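Long-range contact in putative uncharacterized protein (PDB 2Z6V), which is a mycobacterial sulfotransferase, STF9, that probably transfers a sulfuryl group to an acceptor whose identity is not established: residues A[85-93]-A[139-147]. Numbering follows the deposited sequence.
Sequences GRRLQVHAY and QCVHPIPPA
Ile-144 and Tyr-93 form the apolar end of this contact, and Arg-86 forms its polar end. Ile-144 projects from the loop against the last turn of 85-93. Its CG1 stands beside the backbone N (chi1 -57°), and this turns the ethyl branch to the helix backbone. CG1 lies 3.4 Å from Gln-89 O, and CD1 continues to Tyr-93 CB at 3.7 Å. The methyl branch CG2 takes the other course and meets Tyr-93 CD1, also at 3.7 Å. The Tyr-93 ring then reaches along the loop to its prolines. Pro-146 comes from the opposite direction, and its CD packs 3.5 Å from Tyr-93 CZ. Cis-Pro-145 makes a lighter touch on the same ring.

Two turns earlier on the helix, a bend at Arg-86 chi2 carries the guanidinium to the Cys-140 and Val-141 carbonyls. Arg-86 NE donates to Val-141 O at 3.2 Å. The bond is bent (149° at the hydrogen), with the oxygen at the guanidinium edge but 21° out of its plane. Cys-140 O lies 3.2 Å above one face of the group, offset toward the rim; there its angle to the NE hydrogen is too poor for a bond. Between the two ends, Val-90 CG2 meets Pro-143 CG at 4.0 Å.

Water adds two bridges from the Gln-89 amide. One water donates to both Gln-89 OE1 and Ile-144 O. The other accepts from Gln-89 NE2 and is hydrogen-bonded to His-142 ND1, 2.7 Å away.

This is plain packing in a sulfotransferase-family fold. It joins helix 70-96 to the connection between strand 132-134, at one edge of the five-stranded parallel sheet (order 2-3-1-4-5), and helix 156-166. Helix 224-238 touches both segments: Tyr-233 meets Val-90 and Pro-143, and Val-236 meets Tyr-93.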
loop_
_atom_site.group_PDB
_atom_site.type_symbol
_atom_site.label_atom_id
_atom_site.label_comp_id
_atom_site.label_asym_id
_atom_site.label_seq_id
_atom_site.Cartn_x
_atom_site.Cartn_y
_atom_site.Cartn_z
ATOM N N GLY A 85 2.013 -7.777 -16.133
ATOM C CA GLY A 85 3.290 -8.089 -16.749
ATOM C C GLY A 85 4.328 -8.424 -15.689
ATOM O O GLY A 85 5.172 -9.305 -15.891
ATOM N N ARG A 86 4.272 -7.717 -14.557
ATOM C CA ARG A 86 5.197 -7.962 -13.452
ATOM C C ARG A 86 4.981 -9.373 -12.935
ATOM O O ARG A 86 5.934 -10.106 -12.647
ATOM C CB ARG A 86 4.953 -6.967 -12.323
ATOM C CG ARG A 86 5.538 -5.612 -12.591
ATOM C CD ARG A 86 4.726 -4.528 -11.939
ATOM N NE ARG A 86 4.954 -3.289 -12.659
ATOM C CZ ARG A 86 4.099 -2.281 -12.702
ATOM N NH1 ARG A 86 2.940 -2.359 -12.055
ATOM N NH2 ARG A 86 4.400 -1.203 -13.412
ATOM N N ARG A 87 3.709 -9.737 -12.814
ATOM C CA ARG A 87 3.313 -11.057 -12.349
ATOM C C ARG A 87 3.963 -12.091 -13.266
ATOM O O ARG A 87 4.499 -13.084 -12.802
ATOM C CB ARG A 87 1.786 -11.164 -12.394
ATOM C CG ARG A 87 1.203 -12.488 -11.943
ATOM C CD ARG A 87 1.425 -12.731 -10.483
ATOM N NE ARG A 87 0.697 -13.916 -10.039
ATOM C CZ ARG A 87 -0.585 -13.927 -9.686
ATOM N NH1 ARG A 87 -1.305 -12.807 -9.718
ATOM N NH2 ARG A 87 -1.148 -15.061 -9.286
ATOM N N LEU A 88 3.925 -11.834 -14.571
ATOM C CA LEU A 88 4.523 -12.735 -15.554
ATOM C C LEU A 88 6.034 -12.797 -15.405
ATOM O O LEU A 88 6.634 -13.868 -15.505
ATOM C CB LEU A 88 4.179 -12.280 -16.976
ATOM C CG LEU A 88 2.721 -12.471 -17.396
ATOM C CD1 LEU A 88 2.477 -11.846 -18.755
ATOM C CD2 LEU A 88 2.408 -13.957 -17.414
ATOM N N GLN A 89 6.646 -11.640 -15.169
ATOM C CA GLN A 89 8.092 -11.559 -15.009
ATOM C C GLN A 89 8.588 -12.297 -13.767
ATOM O O GLN A 89 9.616 -12.971 -13.809
ATOM C CB GLN A 89 8.534 -10.090 -14.962
ATOM C CG GLN A 89 8.313 -9.347 -16.265
ATOM C CD GLN A 89 8.950 -7.970 -16.276
ATOM O OE1 GLN A 89 10.151 -7.825 -16.057
ATOM N NE2 GLN A 89 8.145 -6.948 -16.542
ATOM N N VAL A 90 7.851 -12.178 -12.666
ATOM C CA VAL A 90 8.245 -12.839 -11.428
ATOM C C VAL A 90 8.103 -14.356 -11.529
ATOM O O VAL A 90 8.880 -15.102 -10.932
ATOM C CB VAL A 90 7.408 -12.330 -10.226
ATOM C CG1 VAL A 90 7.742 -13.137 -8.968
ATOM C CG2 VAL A 90 7.689 -10.850 -9.991
ATOM N N HIS A 91 7.114 -14.809 -12.292
ATOM C CA HIS A 91 6.896 -16.236 -12.451
ATOM C C HIS A 91 7.994 -16.873 -13.286
ATOM O O HIS A 91 8.459 -17.973 -12.978
ATOM C CB HIS A 91 5.539 -16.514 -13.091
ATOM C CG HIS A 91 5.298 -17.965 -13.354
ATOM N ND1 HIS A 91 5.525 -18.547 -14.584
ATOM C CD2 HIS A 91 4.952 -18.973 -12.518
ATOM C CE1 HIS A 91 5.332 -19.851 -14.492
ATOM N NE2 HIS A 91 4.985 -20.134 -13.249
ATOM N N ALA A 92 8.409 -16.186 -14.344
ATOM C CA ALA A 92 9.462 -16.713 -15.211
ATOM C C ALA A 92 10.760 -16.826 -14.420
ATOM O O ALA A 92 11.503 -17.804 -14.552
ATOM C CB ALA A 92 9.659 -15.807 -16.425
ATOM N N TYR A 93 11.019 -15.823 -13.583
ATOM C CA TYR A 93 12.226 -15.809 -12.777
ATOM C C TYR A 93 12.247 -16.957 -11.767
ATOM O O TYR A 93 13.242 -17.678 -11.652
ATOM C CB TYR A 93 12.360 -14.481 -12.032
ATOM C CG TYR A 93 13.729 -14.293 -11.427
ATOM C CD1 TYR A 93 14.819 -13.945 -12.227
ATOM C CD2 TYR A 93 13.946 -14.511 -10.065
ATOM C CE1 TYR A 93 16.093 -13.816 -11.687
ATOM C CE2 TYR A 93 15.220 -14.387 -9.510
ATOM C CZ TYR A 93 16.289 -14.036 -10.327
ATOM O OH TYR A 93 17.545 -13.894 -9.790
ATOM N N GLN A 139 11.023 -1.499 -7.123
ATOM C CA GLN A 139 10.909 -2.953 -7.139
ATOM C C GLN A 139 9.469 -3.372 -7.411
ATOM O O GLN A 139 9.175 -4.557 -7.592
ATOM C CB GLN A 139 11.403 -3.546 -5.819
ATOM C CG GLN A 139 12.852 -3.207 -5.539
ATOM C CD GLN A 139 13.301 -3.679 -4.184
ATOM O OE1 GLN A 139 12.584 -3.515 -3.189
ATOM N NE2 GLN A 139 14.497 -4.263 -4.126
ATOM N N CYS A 140 8.573 -2.392 -7.440
ATOM C CA CYS A 140 7.179 -2.663 -7.735
ATOM C C CYS A 140 6.868 -2.245 -9.171
ATOM O O CYS A 140 5.731 -2.339 -9.626
ATOM C CB CYS A 140 6.282 -1.932 -6.747
ATOM S SG CYS A 140 6.366 -2.648 -5.094
ATOM N N VAL A 141 7.897 -1.787 -9.877
ATOM C CA VAL A 141 7.774 -1.385 -11.267
ATOM C C VAL A 141 8.595 -2.360 -12.120
ATOM O O VAL A 141 8.096 -2.915 -13.101
ATOM C CB VAL A 141 8.291 0.060 -11.484
ATOM C CG1 VAL A 141 8.343 0.396 -12.980
ATOM C CG2 VAL A 141 7.380 1.033 -10.764
ATOM N N HIS A 142 9.847 -2.572 -11.733
ATOM C CA HIS A 142 10.734 -3.490 -12.451
ATOM C C HIS A 142 11.417 -4.449 -11.473
ATOM O O HIS A 142 12.613 -4.327 -11.212
ATOM C CB HIS A 142 11.792 -2.704 -13.218
ATOM C CG HIS A 142 11.222 -1.756 -14.223
ATOM N ND1 HIS A 142 10.254 -2.130 -15.131
ATOM C CD2 HIS A 142 11.495 -0.454 -14.477
ATOM C CE1 HIS A 142 9.957 -1.100 -15.902
ATOM N NE2 HIS A 142 10.695 -0.071 -15.526
ATOM N N PRO A 143 10.668 -5.431 -10.944
ATOM C CA PRO A 143 11.203 -6.408 -9.984
ATOM C C PRO A 143 12.298 -7.359 -10.470
ATOM O O PRO A 143 13.250 -7.632 -9.737
ATOM C CB PRO A 143 9.953 -7.166 -9.535
ATOM C CG PRO A 143 9.121 -7.177 -10.778
ATOM C CD PRO A 143 9.266 -5.747 -11.278
ATOM N N ILE A 144 12.159 -7.845 -11.698
ATOM C CA ILE A 144 13.093 -8.809 -12.270
ATOM C C ILE A 144 14.104 -8.194 -13.230
ATOM O O ILE A 144 13.726 -7.452 -14.138
ATOM C CB ILE A 144 12.299 -9.923 -13.023
ATOM C CG1 ILE A 144 11.313 -10.586 -12.059
ATOM C CG2 ILE A 144 13.245 -10.952 -13.630
ATOM C CD1 ILE A 144 11.939 -11.064 -10.757
ATOM N N PRO A 145 15.404 -8.502 -13.055
ATOM C CA PRO A 145 16.035 -9.371 -12.044
ATOM C C PRO A 145 16.325 -8.571 -10.768
ATOM O O PRO A 145 16.570 -7.373 -10.833
ATOM C CB PRO A 145 17.335 -9.833 -12.722
ATOM C CG PRO A 145 17.196 -9.404 -14.171
ATOM C CD PRO A 145 16.379 -8.146 -14.095
ATOM N N PRO A 146 16.333 -9.230 -9.598
ATOM C CA PRO A 146 16.594 -8.506 -8.343
ATOM C C PRO A 146 18.012 -7.948 -8.238
ATOM O O PRO A 146 18.955 -8.492 -8.824
ATOM C CB PRO A 146 16.279 -9.550 -7.274
ATOM C CG PRO A 146 16.749 -10.826 -7.935
ATOM C CD PRO A 146 16.263 -10.687 -9.371
ATOM N N ALA A 147 18.154 -6.853 -7.496
ATOM C CA ALA A 147 19.451 -6.210 -7.329
ATOM C C ALA A 147 20.124 -6.569 -6.017
ATOM O O ALA A 147 19.482 -7.026 -5.070
ATOM C CB ALA A 147 19.299 -4.691 -7.424
HETATM O O HOH W 1 11.395 -6.286 -13.971
HETATM O O HOH W 2 8.620 -4.242 -15.770
#